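Local atomic coordinates of succinate-semialdehyde dehydrogenase (Synechococcus sp., PDB entry 4ITA), a protein that probably oxidises succinic semialdehyde to succinate with NADP+ as hydride acceptor, within a two-chain assembly of the aldehyde dehydrogenase family. Residues Ala289-Gly294 with Glu300-Pro305; Val251-Arg256 with His285-Ser290; Cys93-Tyr96 with Gln102-Ala105; Val139-Ala144 with Arg437-Ala442; Ala57-Leu60 with Lys66-Glu69. All blocks are in the same frame, centred on the assembly; numbering follows the deposited sequence.

Contact 1 of 5, residues Ala289-Gly294 with Glu300-Pro305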
# COMPACT_ATOMS: atom_id res chain seq x y z
N ALA A 289 2.85 42.12 0.03
CA ALA A 289 2.73 43.30 0.88
C ALA A 289 1.32 43.87 0.93
O ALA A 289 0.93 44.49 1.91
CB ALA A 289 3.72 44.38 0.43
N SER A 290 0.55 43.66 -0.13
CA SER A 290 -0.78 44.24 -0.22
C SER A 290 -1.94 43.25 -0.04
O SER A 290 -3.10 43.58 -0.29
CB SER A 290 -0.91 45.06 -1.51
OG SER A 290 -0.12 46.23 -1.41
N LEU A 291 -1.63 42.04 0.42
CA LEU A 291 -2.69 41.10 0.79
C LEU A 291 -3.47 41.65 1.98
O LEU A 291 -2.90 42.25 2.88
CB LEU A 291 -2.09 39.73 1.12
CG LEU A 291 -1.46 39.01 -0.07
CD1 LEU A 291 -0.74 37.75 0.38
CD2 LEU A 291 -2.51 38.67 -1.12
N LYS A 292 -4.79 41.44 1.97
CA LYS A 292 -5.63 41.95 3.05
C LYS A 292 -5.72 40.94 4.19
O LYS A 292 -6.18 39.81 3.99
CB LYS A 292 -7.03 42.29 2.54
CG LYS A 292 -7.86 43.08 3.54
CD LYS A 292 -9.13 43.61 2.92
CE LYS A 292 -9.56 44.92 3.59
NZ LYS A 292 -10.77 45.51 2.93
N ILE A 293 -5.29 41.35 5.37
CA ILE A 293 -5.33 40.51 6.55
C ILE A 293 -6.50 40.95 7.42
O ILE A 293 -6.68 42.15 7.67
CB ILE A 293 -4.02 40.62 7.36
CG1 ILE A 293 -2.81 40.46 6.44
CG2 ILE A 293 -4.00 39.60 8.50
CD1 ILE A 293 -1.49 40.87 7.07
N GLY A 294 -7.30 40.01 7.89
CA GLY A 294 -8.42 40.37 8.74
C GLY A 294 -9.39 39.24 9.01
O GLY A 294 -9.04 38.07 8.91
N GLU A 300 -13.64 40.31 1.49
CA GLU A 300 -12.45 40.98 0.97
C GLU A 300 -11.15 40.46 1.60
O GLU A 300 -10.05 40.78 1.14
CB GLU A 300 -12.56 42.48 1.20
CG GLU A 300 -12.58 42.87 2.68
CD GLU A 300 -13.97 42.95 3.27
OE1 GLU A 300 -14.10 43.42 4.42
OE2 GLU A 300 -14.94 42.54 2.59
N THR A 301 -11.26 39.66 2.65
CA THR A 301 -10.08 39.17 3.35
C THR A 301 -9.30 38.14 2.53
O THR A 301 -9.88 37.20 1.99
CB THR A 301 -10.47 38.56 4.71
OG1 THR A 301 -11.04 39.59 5.53
CG2 THR A 301 -9.26 37.97 5.42
N ASP A 302 -7.99 38.33 2.44
CA ASP A 302 -7.10 37.33 1.84
C ASP A 302 -6.54 36.37 2.89
O ASP A 302 -6.50 35.16 2.68
CB ASP A 302 -5.91 38.00 1.14
CG ASP A 302 -6.32 38.76 -0.10
OD1 ASP A 302 -6.94 38.16 -0.99
OD2 ASP A 302 -6.02 39.97 -0.17
N ILE A 303 -6.11 36.93 4.01
CA ILE A 303 -5.41 36.18 5.04
C ILE A 303 -6.16 36.28 6.37
O ILE A 303 -6.24 37.35 6.95
CB ILE A 303 -3.98 36.75 5.27
CG1 ILE A 303 -3.20 36.86 3.95
CG2 ILE A 303 -3.22 35.91 6.30
CD1 ILE A 303 -2.90 35.53 3.28
N GLY A 304 -6.72 35.16 6.82
CA GLY A 304 -7.25 35.07 8.17
C GLY A 304 -6.17 34.63 9.14
O GLY A 304 -5.00 34.56 8.79
N PRO A 305 -6.56 34.31 10.38
CA PRO A 305 -5.60 33.84 11.37
C PRO A 305 -5.15 32.42 11.05
O PRO A 305 -5.87 31.69 10.36
CB PRO A 305 -6.42 33.83 12.67
CG PRO A 305 -7.82 33.50 12.19
CD PRO A 305 -7.95 34.22 10.87
O HOH W 1 -4.20 41.45 -2.67
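K292 and D302 are joined by two hydrogen bonds, and I303 N adds a third on K292 O. The backbone N of K292 gives a nearly straight hydrogen bond to D302 OD2 (2.9 Å, 179° at the hydrogen). OD2 uses its anti lone pair, the one turned away from OD1. In return K292 O accepts from two successive N-H groups. D302 N lies 2.8 Å from K292 O and gives the more bent bond, 140° at the hydrogen. I303 N lies 2.9 Å from the same oxygen. Both donors are tilted out of the carbonyl plane. One step on, G294 N binds I303 O at 3.0 Å, nearly in line with the carbonyl. I293 CA sits 3.3 Å from I303 O as a CA-H...O contact.

The side chains line up around this backbone core. D302 CG is anti to its own carbonyl carbon (chi1 -69°), which brings the carboxylate up to K292 N. The L291 and D302 side chains cross at about a right angle, with L291 CD2 against the carboxylate. I293 CG1 meets I303 CB. The extended K292 chain runs past the bent E300, with NZ 3.2 Å from E300 CG. The charged ends stay beyond salt-bridge range, K292 NZ being 4.2 Å from E300 OE1.

Further out, T301 OG1 binds D295 O and G304 N binds N260 OD1. L291 and I303 both rest on T257 of helix 245-257. I303 bonds to the residues before and after I293, the pattern of a single parallel beta bridge. It ties together two parts of the loop between helices 274-289 and 309-325.

Contact 2 of 5, residues Val251-Arg256 with His285-Ser290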
# COMPACT_ATOMS: atom_id res chain seq x y z
N VAL A 251 0.22 33.71 -9.57
CA VAL A 251 -0.11 32.34 -9.22
C VAL A 251 0.71 31.87 -8.01
O VAL A 251 0.18 31.22 -7.11
CB VAL A 251 0.06 31.41 -10.44
CG1 VAL A 251 -0.06 29.95 -10.02
CG2 VAL A 251 -0.98 31.76 -11.51
N GLY A 252 2.00 32.21 -7.98
CA GLY A 252 2.84 31.86 -6.86
C GLY A 252 2.37 32.45 -5.54
O GLY A 252 2.47 31.82 -4.49
N THR A 253 1.87 33.68 -5.60
CA THR A 253 1.34 34.32 -4.41
C THR A 253 0.13 33.57 -3.89
O THR A 253 0.03 33.29 -2.69
CB THR A 253 1.01 35.80 -4.66
OG1 THR A 253 2.22 36.50 -4.99
CG2 THR A 253 0.38 36.43 -3.43
N VAL A 254 -0.78 33.20 -4.79
CA VAL A 254 -1.92 32.38 -4.40
C VAL A 254 -1.45 31.05 -3.82
O VAL A 254 -1.91 30.61 -2.77
CB VAL A 254 -2.90 32.13 -5.57
CG1 VAL A 254 -4.00 31.15 -5.15
CG2 VAL A 254 -3.50 33.44 -6.03
N ALA A 255 -0.50 30.41 -4.51
CA ALA A 255 -0.04 29.09 -4.08
C ALA A 255 0.58 29.10 -2.67
O ALA A 255 0.36 28.17 -1.90
CB ALA A 255 0.91 28.51 -5.09
N ARG A 256 1.32 30.14 -2.32
CA ARG A 256 1.89 30.21 -0.97
C ARG A 256 0.86 30.63 0.08
O ARG A 256 0.90 30.14 1.21
CB ARG A 256 3.11 31.14 -0.93
CG ARG A 256 3.61 31.50 0.49
CD ARG A 256 4.37 30.37 1.21
NE ARG A 256 3.48 29.37 1.81
CZ ARG A 256 3.86 28.45 2.70
NH1 ARG A 256 2.97 27.59 3.17
NH2 ARG A 256 5.11 28.39 3.11
N HIS A 285 7.33 40.34 -3.54
CA HIS A 285 7.34 41.24 -2.39
C HIS A 285 6.13 42.18 -2.43
O HIS A 285 5.37 42.28 -1.47
CB HIS A 285 8.65 42.03 -2.42
CG HIS A 285 8.90 42.89 -1.22
ND1 HIS A 285 10.05 43.63 -1.08
CD2 HIS A 285 8.16 43.12 -0.11
CE1 HIS A 285 10.01 44.29 0.06
NE2 HIS A 285 8.87 44.00 0.67
N LEU A 286 5.94 42.85 -3.56
CA LEU A 286 4.80 43.75 -3.74
C LEU A 286 3.45 43.05 -3.58
O LEU A 286 2.55 43.58 -2.93
CB LEU A 286 4.90 44.43 -5.11
CG LEU A 286 6.09 45.39 -5.26
CD1 LEU A 286 6.31 45.73 -6.73
CD2 LEU A 286 5.88 46.65 -4.45
N LYS A 287 3.31 41.87 -4.17
CA LYS A 287 2.04 41.15 -4.09
C LYS A 287 1.74 40.72 -2.65
O LYS A 287 0.62 40.89 -2.17
CB LYS A 287 2.04 39.95 -5.04
CG LYS A 287 0.66 39.51 -5.48
CD LYS A 287 0.00 40.55 -6.38
CE LYS A 287 -1.49 40.30 -6.55
NZ LYS A 287 -2.19 41.46 -7.19
N PHE A 288 2.74 40.19 -1.96
CA PHE A 288 2.54 39.78 -0.57
C PHE A 288 2.20 40.99 0.30
O PHE A 288 1.36 40.89 1.20
CB PHE A 288 3.80 39.12 0.00
CG PHE A 288 3.96 37.65 -0.32
CD1 PHE A 288 3.72 37.15 -1.59
CD2 PHE A 288 4.43 36.78 0.66
CE1 PHE A 288 3.91 35.79 -1.86
CE2 PHE A 288 4.63 35.43 0.39
CZ PHE A 288 4.37 34.94 -0.88
N ALA A 289 2.85 42.12 0.03
CA ALA A 289 2.73 43.30 0.88
C ALA A 289 1.32 43.87 0.93
O ALA A 289 0.93 44.49 1.91
CB ALA A 289 3.72 44.38 0.43
N SER A 290 0.55 43.66 -0.13
CA SER A 290 -0.78 44.24 -0.22
C SER A 290 -1.94 43.25 -0.04
O SER A 290 -3.10 43.58 -0.29
CB SER A 290 -0.91 45.06 -1.51
OG SER A 290 -0.12 46.23 -1.41
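T253 touches both K287 and F288. Its OG1 is anti to the carbonyl carbon (chi1 -63°) and comes to 3.4 Å from K287 CG. The same OG1 lies in the plane of the F288 ring, at its edge, 3.6 Å from CE1. This hydroxyl has its hydrogen-bond partner in its own helix, V249 O. F288 CG stands anti to the carbonyl carbon (chi1 -84°), and the ring is thereby carried across to the other helix. Its CZ meets R256 CG at 3.8 Å.

R256 starts toward F288 but bends at chi2 and chi3. The guanidinium is thus led away, to the carbonyl oxygens of L362 and V366. K287 also bends at chi2, and NZ ends in a long, weak ion pair with E250. An alanine in place of F288 lacks the ring and would probably leave a gap between the helices, with T253 and R256 losing their packing partner.

The axes of the two helix segments come within 10.0 Å of each other, at an angle of 49°. Helix 245-257 connects the parallel neighbour strands 235-239 and 267-273 in a beta-alpha-beta crossover. R256 touches K268 and F270 of strand 267-273, while F288 reaches L331 of strand 328-331.

Contact 3 of 5, residues Cys93-Tyr96 with Gln102-Ala105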
# COMPACT_ATOMS: atom_id res chain seq x y z
N CYS A 93 -17.70 13.89 -4.70
CA CYS A 93 -18.86 13.01 -4.55
C CYS A 93 -19.42 12.65 -5.93
O CYS A 93 -19.67 11.48 -6.23
CB CYS A 93 -19.94 13.67 -3.70
SG CYS A 93 -19.53 13.77 -1.95
N ARG A 94 -19.60 13.67 -6.76
CA ARG A 94 -20.14 13.43 -8.10
C ARG A 94 -19.18 12.63 -8.97
O ARG A 94 -19.61 11.77 -9.74
CB ARG A 94 -20.50 14.76 -8.78
CG ARG A 94 -21.66 15.44 -8.11
CD ARG A 94 -22.35 16.48 -9.00
NE ARG A 94 -23.46 17.10 -8.29
CZ ARG A 94 -24.66 16.55 -8.15
NH1 ARG A 94 -24.89 15.35 -8.67
NH2 ARG A 94 -25.61 17.17 -7.47
N TYR A 95 -17.88 12.87 -8.84
CA TYR A 95 -16.88 12.12 -9.59
C TYR A 95 -17.01 10.61 -9.36
O TYR A 95 -17.07 9.83 -10.31
CB TYR A 95 -15.47 12.60 -9.24
CG TYR A 95 -14.39 11.86 -10.01
CD1 TYR A 95 -14.09 12.21 -11.32
CD2 TYR A 95 -13.69 10.81 -9.42
CE1 TYR A 95 -13.11 11.53 -12.02
CE2 TYR A 95 -12.71 10.13 -10.12
CZ TYR A 95 -12.42 10.49 -11.42
OH TYR A 95 -11.44 9.81 -12.11
N TYR A 96 -17.06 10.19 -8.10
CA TYR A 96 -17.19 8.77 -7.83
C TYR A 96 -18.59 8.22 -8.08
O TYR A 96 -18.74 7.06 -8.46
CB TYR A 96 -16.63 8.40 -6.45
CG TYR A 96 -15.12 8.47 -6.47
CD1 TYR A 96 -14.38 7.57 -7.24
CD2 TYR A 96 -14.43 9.47 -5.79
CE1 TYR A 96 -13.00 7.64 -7.29
CE2 TYR A 96 -13.04 9.54 -5.84
CZ TYR A 96 -12.34 8.62 -6.60
OH TYR A 96 -10.97 8.69 -6.65
N GLN A 102 -17.81 1.87 -13.01
CA GLN A 102 -16.93 1.52 -14.12
C GLN A 102 -15.53 1.22 -13.62
O GLN A 102 -14.88 0.28 -14.08
CB GLN A 102 -16.86 2.67 -15.13
CG GLN A 102 -18.22 3.07 -15.72
CD GLN A 102 -18.88 4.22 -14.98
OE1 GLN A 102 -19.20 4.12 -13.80
NE2 GLN A 102 -19.10 5.33 -15.68
N PHE A 103 -15.07 2.02 -12.67
CA PHE A 103 -13.73 1.87 -12.09
C PHE A 103 -13.57 0.55 -11.34
O PHE A 103 -12.45 0.10 -11.14
CB PHE A 103 -13.43 3.03 -11.16
CG PHE A 103 -13.07 4.32 -11.86
CD1 PHE A 103 -13.01 4.41 -13.24
CD2 PHE A 103 -12.78 5.45 -11.10
CE1 PHE A 103 -12.66 5.62 -13.86
CE2 PHE A 103 -12.43 6.64 -11.70
CZ PHE A 103 -12.37 6.73 -13.08
N LEU A 104 -14.68 -0.04 -10.91
CA LEU A 104 -14.65 -1.28 -10.13
C LEU A 104 -15.14 -2.50 -10.91
O LEU A 104 -15.28 -3.59 -10.34
CB LEU A 104 -15.45 -1.12 -8.84
CG LEU A 104 -14.86 -0.14 -7.82
CD1 LEU A 104 -15.82 0.05 -6.65
CD2 LEU A 104 -13.51 -0.64 -7.31
N ALA A 105 -15.41 -2.33 -12.20
CA ALA A 105 -15.89 -3.43 -13.05
C ALA A 105 -14.85 -4.54 -13.19
O ALA A 105 -13.64 -4.29 -13.10
CB ALA A 105 -16.28 -2.90 -14.42
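Y95 and F103 belong to an aromatic cluster at the C-terminal end of the long helix 79-103. They stand eight residues apart on one helix, so the contact runs along its flank. F103 has the most surface buried. Its ring offers an edge to both tyrosines.

Y95 CG is anti to the backbone N (chi1 -179°), which sends the phenol along the helix toward F103. Its hydroxyl lies in the plane of the F103 ring, 3.3 Å from CE2 and 3.4 Å from CZ. The two ring planes are turned 60° from each other, an oblique pair that is neither stacked nor T-shaped. H99, between them in sequence, meets both rings. A serine in place of Y95 would probably leave the CE2-CZ edge of F103 without its neighbour and open a gap beside H99.

Y96 contributes less. Its hydroxyl is tied to G440 O. Its ring also packs on A144 and P145 of helix 137-149. F103 continues onto L441 and I444 of helix 440-445, so the cluster joins three helices. Within the tyrosine pair, Y95 CD2 sits 3.7 Å above the centre of the Y96 ring. Next along the same edge of F103 that meets the Y95 hydroxyl, Y96 CE1 is 4.4 Å from F103 CD2.

Contact 4 of 5, residues Val139-Ala144 with Arg437-Ala442. With NDP (NADPH dihydro-nicotinamide-adenine-dinucleotide phosphate), chain C; EDO (1,2-ethanediol), chain Q.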
# COMPACT_ATOMS: atom_id res chain seq x y z
N VAL A 139 -12.02 14.99 3.96
CA VAL A 139 -12.94 13.94 4.36
C VAL A 139 -13.67 13.37 3.14
O VAL A 139 -13.70 12.15 2.94
CB VAL A 139 -13.95 14.42 5.42
CG1 VAL A 139 -14.96 13.32 5.73
CG2 VAL A 139 -13.21 14.85 6.70
N PHE A 140 -14.24 14.23 2.31
CA PHE A 140 -14.95 13.75 1.13
C PHE A 140 -14.02 13.10 0.12
O PHE A 140 -14.43 12.16 -0.58
CB PHE A 140 -15.83 14.84 0.53
CG PHE A 140 -17.07 15.09 1.34
CD1 PHE A 140 -18.15 14.22 1.26
CD2 PHE A 140 -17.15 16.16 2.22
CE1 PHE A 140 -19.30 14.42 2.02
CE2 PHE A 140 -18.29 16.38 2.98
CZ PHE A 140 -19.37 15.50 2.88
N ARG A 141 -12.77 13.54 0.06
CA ARG A 141 -11.76 12.93 -0.79
C ARG A 141 -11.63 11.42 -0.52
O ARG A 141 -11.54 10.63 -1.46
CB ARG A 141 -10.41 13.63 -0.62
CG ARG A 141 -9.30 13.05 -1.47
CD ARG A 141 -8.01 13.87 -1.35
NE ARG A 141 -7.34 13.67 -0.07
CZ ARG A 141 -6.12 14.11 0.20
NH1 ARG A 141 -5.44 14.80 -0.71
NH2 ARG A 141 -5.57 13.88 1.39
N PHE A 142 -11.62 11.02 0.75
CA PHE A 142 -11.55 9.59 1.04
C PHE A 142 -12.94 8.96 1.11
O PHE A 142 -13.13 7.81 0.73
CB PHE A 142 -10.74 9.28 2.32
CG PHE A 142 -11.57 9.25 3.56
CD1 PHE A 142 -12.26 8.11 3.93
CD2 PHE A 142 -11.70 10.39 4.34
CE1 PHE A 142 -13.06 8.09 5.06
CE2 PHE A 142 -12.49 10.38 5.47
CZ PHE A 142 -13.19 9.24 5.82
N ALA A 143 -13.93 9.71 1.60
CA ALA A 143 -15.23 9.12 1.88
C ALA A 143 -16.03 8.77 0.64
O ALA A 143 -16.67 7.73 0.58
CB ALA A 143 -16.06 10.00 2.82
N ALA A 144 -15.99 9.64 -0.37
CA ALA A 144 -16.73 9.38 -1.60
C ALA A 144 -16.34 8.03 -2.25
O ALA A 144 -17.22 7.21 -2.50
CB ALA A 144 -16.61 10.56 -2.59
N ARG A 437 -2.15 6.70 -3.38
CA ARG A 437 -2.76 7.77 -4.16
C ARG A 437 -4.27 7.86 -3.90
O ARG A 437 -4.97 6.85 -3.92
CB ARG A 437 -2.52 7.55 -5.66
CG ARG A 437 -1.06 7.57 -6.09
CD ARG A 437 -0.50 8.95 -5.98
NE ARG A 437 0.90 9.08 -6.39
CZ ARG A 437 1.94 9.05 -5.56
NH1 ARG A 437 1.76 8.83 -4.27
NH2 ARG A 437 3.17 9.23 -6.04
N GLU A 438 -4.74 9.08 -3.68
CA GLU A 438 -6.17 9.37 -3.63
C GLU A 438 -6.59 9.88 -5.00
O GLU A 438 -5.73 10.20 -5.83
CB GLU A 438 -6.46 10.44 -2.58
CG GLU A 438 -6.20 10.03 -1.14
CD GLU A 438 -7.34 9.23 -0.54
OE1 GLU A 438 -8.01 8.49 -1.30
OE2 GLU A 438 -7.55 9.36 0.68
N LEU A 439 -7.90 9.97 -5.22
CA LEU A 439 -8.49 10.55 -6.44
C LEU A 439 -8.24 9.73 -7.70
O LEU A 439 -7.53 8.71 -7.67
CB LEU A 439 -8.06 12.01 -6.61
CG LEU A 439 -8.38 12.90 -5.41
CD1 LEU A 439 -7.94 14.33 -5.66
CD2 LEU A 439 -9.87 12.83 -5.07
N GLY A 440 -8.86 10.13 -8.81
CA GLY A 440 -8.81 9.33 -10.02
C GLY A 440 -9.25 7.89 -9.79
O GLY A 440 -10.06 7.59 -8.91
N LEU A 441 -8.72 6.99 -10.60
CA LEU A 441 -8.98 5.57 -10.43
C LEU A 441 -8.38 5.08 -9.11
O LEU A 441 -8.98 4.26 -8.40
CB LEU A 441 -8.39 4.79 -11.61
CG LEU A 441 -8.43 3.26 -11.50
CD1 LEU A 441 -9.86 2.78 -11.44
CD2 LEU A 441 -7.70 2.62 -12.67
N ALA A 442 -7.19 5.59 -8.79
CA ALA A 442 -6.47 5.13 -7.61
C ALA A 442 -7.29 5.21 -6.33
O ALA A 442 -7.26 4.29 -5.51
CB ALA A 442 -5.17 5.93 -7.45
PA NDP C . -1.36 16.52 12.83
O1A NDP C . -0.60 15.35 12.27
O2A NDP C . -0.94 17.11 14.15
O5B NDP C . -2.89 16.10 12.96
C5B NDP C . -3.61 15.47 11.89
C4B NDP C . -4.58 14.42 12.43
O4B NDP C . -3.83 13.37 13.05
C3B NDP C . -5.50 14.95 13.53
O3B NDP C . -6.74 14.23 13.47
C2B NDP C . -4.76 14.57 14.80
O2B NDP C . -5.60 14.44 15.93
C1B NDP C . -4.26 13.21 14.40
N9A NDP C . -3.08 12.73 15.14
C8A NDP C . -2.01 13.44 15.57
N7A NDP C . -1.13 12.62 16.18
C5A NDP C . -1.62 11.37 16.12
C6A NDP C . -1.21 10.03 16.56
N6A NDP C . -0.04 9.87 17.21
N1A NDP C . -2.04 9.01 16.29
C2A NDP C . -3.20 9.16 15.65
N3A NDP C . -3.64 10.35 15.22
C4A NDP C . -2.90 11.46 15.43
O3 NDP C . -1.34 17.60 11.62
PN NDP C . -1.30 19.22 11.56
O1N NDP C . -0.36 19.79 12.60
O2N NDP C . -2.72 19.69 11.48
O5D NDP C . -0.61 19.45 10.13
C5D NDP C . -1.28 19.07 8.94
C4D NDP C . -0.34 18.26 8.06
O4D NDP C . -1.10 17.54 7.08
C3D NDP C . 0.63 19.12 7.28
O3D NDP C . 1.94 18.53 7.30
C2D NDP C . 0.01 19.13 5.90
O2D NDP C . 0.98 19.44 4.91
C1D NDP C . -0.50 17.70 5.79
N1N NDP C . -1.49 17.60 4.71
C2N NDP C . -1.41 16.61 3.81
C3N NDP C . -2.01 16.75 2.56
C7N NDP C . -1.98 15.66 1.54
O7N NDP C . -3.02 15.37 0.95
N7N NDP C . -0.83 15.02 1.29
C4N NDP C . -2.72 18.03 2.18
C5N NDP C . -3.12 18.75 3.39
C6N NDP C . -2.49 18.50 4.60
P2B NDP C . -5.70 15.60 17.05
O1X NDP C . -6.67 15.01 18.02
O2X NDP C . -4.31 15.76 17.62
O3X NDP C . -6.22 16.84 16.39
C1 EDO Q . 0.22 11.85 -7.31
O1 EDO Q . 0.07 13.24 -7.09
C2 EDO Q . -0.14 11.41 -8.72
O2 EDO Q . -0.46 10.03 -8.93
O HOH W 2 -9.64 9.35 -3.08
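R141 and E438 cross at about a right angle in a buried place, yet they form no salt bridge. R141 NE and E438 OE2 are 4.4 Å apart, and the oxygen is well out of the guanidinium plane. What covers one guanidinium face is the methylene E438 CG, offset toward the rim. NH1 and NH2 turn to the coenzyme instead; NH2 also has a weak bond to T207 OG1. R141 NH1 and NH2 each bind the carboxamide oxygen O7N of NADPH at 3.0 Å, with O7N at the edge of the guanidinium and in its plane. This fork probably limits rotation of the guanidinium, and it grips the nicotinamide amide through one atom.

R141 belongs to helix 137-149 of the Rossmann-type part of the fold. That helix connects strand 115-129 to its parallel partner 152-156, a beta-alpha-beta crossover. E438 and L439 come from the chain just before helix 440-445, far along the sequence.

A water joins the two segments. It gives bonds to R141 O and to E438 OE1 (2.6 Å), and accepts one from L439 N at 2.8 Å. L439 has a positive phi of 68°, unusual for a residue with a side chain. Its CD2 packs 3.7 Å from R141 CG. E438 bends at chi2, and OE2 comes to 3.6 Å from F142 CB. E230 and L228 of strand 227-230 also touch E438. Next to it, R437 NE binds A450 O of the second subunit.

Contact 5 of 5, residues Ala57-Leu60 with Lys66-Glu69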
# COMPACT_ATOMS: atom_id res chain seq x y z
N ALA A 57 -23.80 15.37 -2.54
CA ALA A 57 -23.34 16.47 -3.39
C ALA A 57 -24.36 17.60 -3.43
O ALA A 57 -24.00 18.77 -3.29
CB ALA A 57 -23.03 15.98 -4.80
N ALA A 58 -25.63 17.26 -3.62
CA ALA A 58 -26.68 18.28 -3.69
C ALA A 58 -26.83 19.06 -2.38
O ALA A 58 -27.08 20.27 -2.39
CB ALA A 58 -28.01 17.67 -4.13
N ILE A 59 -26.67 18.37 -1.25
CA ILE A 59 -26.70 19.03 0.05
C ILE A 59 -25.54 20.03 0.18
O ILE A 59 -25.73 21.18 0.58
CB ILE A 59 -26.66 18.00 1.20
CG1 ILE A 59 -27.97 17.21 1.24
CG2 ILE A 59 -26.41 18.70 2.53
CD1 ILE A 59 -27.91 15.94 2.08
N LEU A 60 -24.34 19.60 -0.19
CA LEU A 60 -23.17 20.48 -0.18
C LEU A 60 -23.34 21.68 -1.11
O LEU A 60 -22.96 22.80 -0.78
CB LEU A 60 -21.92 19.69 -0.57
CG LEU A 60 -21.39 18.73 0.50
CD1 LEU A 60 -20.57 17.63 -0.15
CD2 LEU A 60 -20.55 19.49 1.52
N LYS A 66 -23.42 28.01 4.54
CA LYS A 66 -23.57 27.56 5.91
C LYS A 66 -22.43 26.63 6.33
O LYS A 66 -21.85 26.79 7.41
CB LYS A 66 -24.92 26.85 6.09
CG LYS A 66 -25.07 26.17 7.45
CD LYS A 66 -26.50 25.67 7.69
CE LYS A 66 -26.68 24.22 7.24
NZ LYS A 66 -28.02 23.69 7.64
N PHE A 67 -22.10 25.67 5.48
CA PHE A 67 -21.01 24.76 5.81
C PHE A 67 -19.70 25.53 5.87
O PHE A 67 -18.87 25.29 6.74
CB PHE A 67 -20.92 23.62 4.80
CG PHE A 67 -22.13 22.72 4.82
CD1 PHE A 67 -22.65 22.26 6.02
CD2 PHE A 67 -22.75 22.37 3.63
CE1 PHE A 67 -23.78 21.44 6.03
CE2 PHE A 67 -23.88 21.56 3.63
CZ PHE A 67 -24.39 21.10 4.84
N ALA A 68 -19.52 26.48 4.95
CA ALA A 68 -18.32 27.30 4.94
C ALA A 68 -18.17 28.09 6.24
O ALA A 68 -17.06 28.24 6.75
CB ALA A 68 -18.34 28.24 3.75
N GLU A 69 -19.28 28.57 6.79
CA GLU A 69 -19.23 29.33 8.03
C GLU A 69 -18.72 28.47 9.18
O GLU A 69 -18.00 28.95 10.07
CB GLU A 69 -20.60 29.92 8.38
CG GLU A 69 -20.57 30.84 9.59
CD GLU A 69 -21.90 31.53 9.83
OE1 GLU A 69 -22.93 31.04 9.32
OE2 GLU A 69 -21.91 32.56 10.54
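Two consecutive helices, 46-62 and 64-75, meet here just either side of the short turn that joins them. F67 lies near the start of the second helix and sends its ring back against the end of the first. The contact rests on this one ring, with I59 and L60 as its partners.

F67 CG is anti to the carbonyl carbon (chi1 -64°), which directs the ring at the first helix. I59 meets the far end of the ring with its CG2 methyl, 3.9 Å from F67 CZ. That methyl is anti to the I59 backbone N, while CG1 leads off in another direction. L60 crosses the F67 side chain at about a right angle. Its CD2 methyl is 4.2 Å from F67 CD2, and L60 CA is 4.0 Å from F67 CE2. These are apolar contacts, and they join the end of one helix to the start of the next.

I171 of helix 162-175 touches all three residues, and A174 of that helix adds to the packing on I59. L60 also rests on F136. A backbone oxygen also meets the ring: I59 O lies in the plane of the F67 ring, at its edge, 3.6 Å from F67 CE2.

Contacts 2, 4 and 5 are buried, while contacts 1 and 3 are only partly so. Contacts 1 and 2 share A289 and S290 at the end of helix 274-289, and they touch where L291 meets T253. Contact 1 is held by backbone bonds in a loop; contact 2 is side-chain packing between helices. Contacts 3, 4 and 5 form a second group. F140 of contact 4 packs on both C93 of contact 3 and L60 of contact 5, and R94 packs on A57. Contacts 3 and 5 are aromatic and apolar, each between near neighbours in sequence. Contact 4 alone includes the coenzyme, and it joins distant parts of the chain.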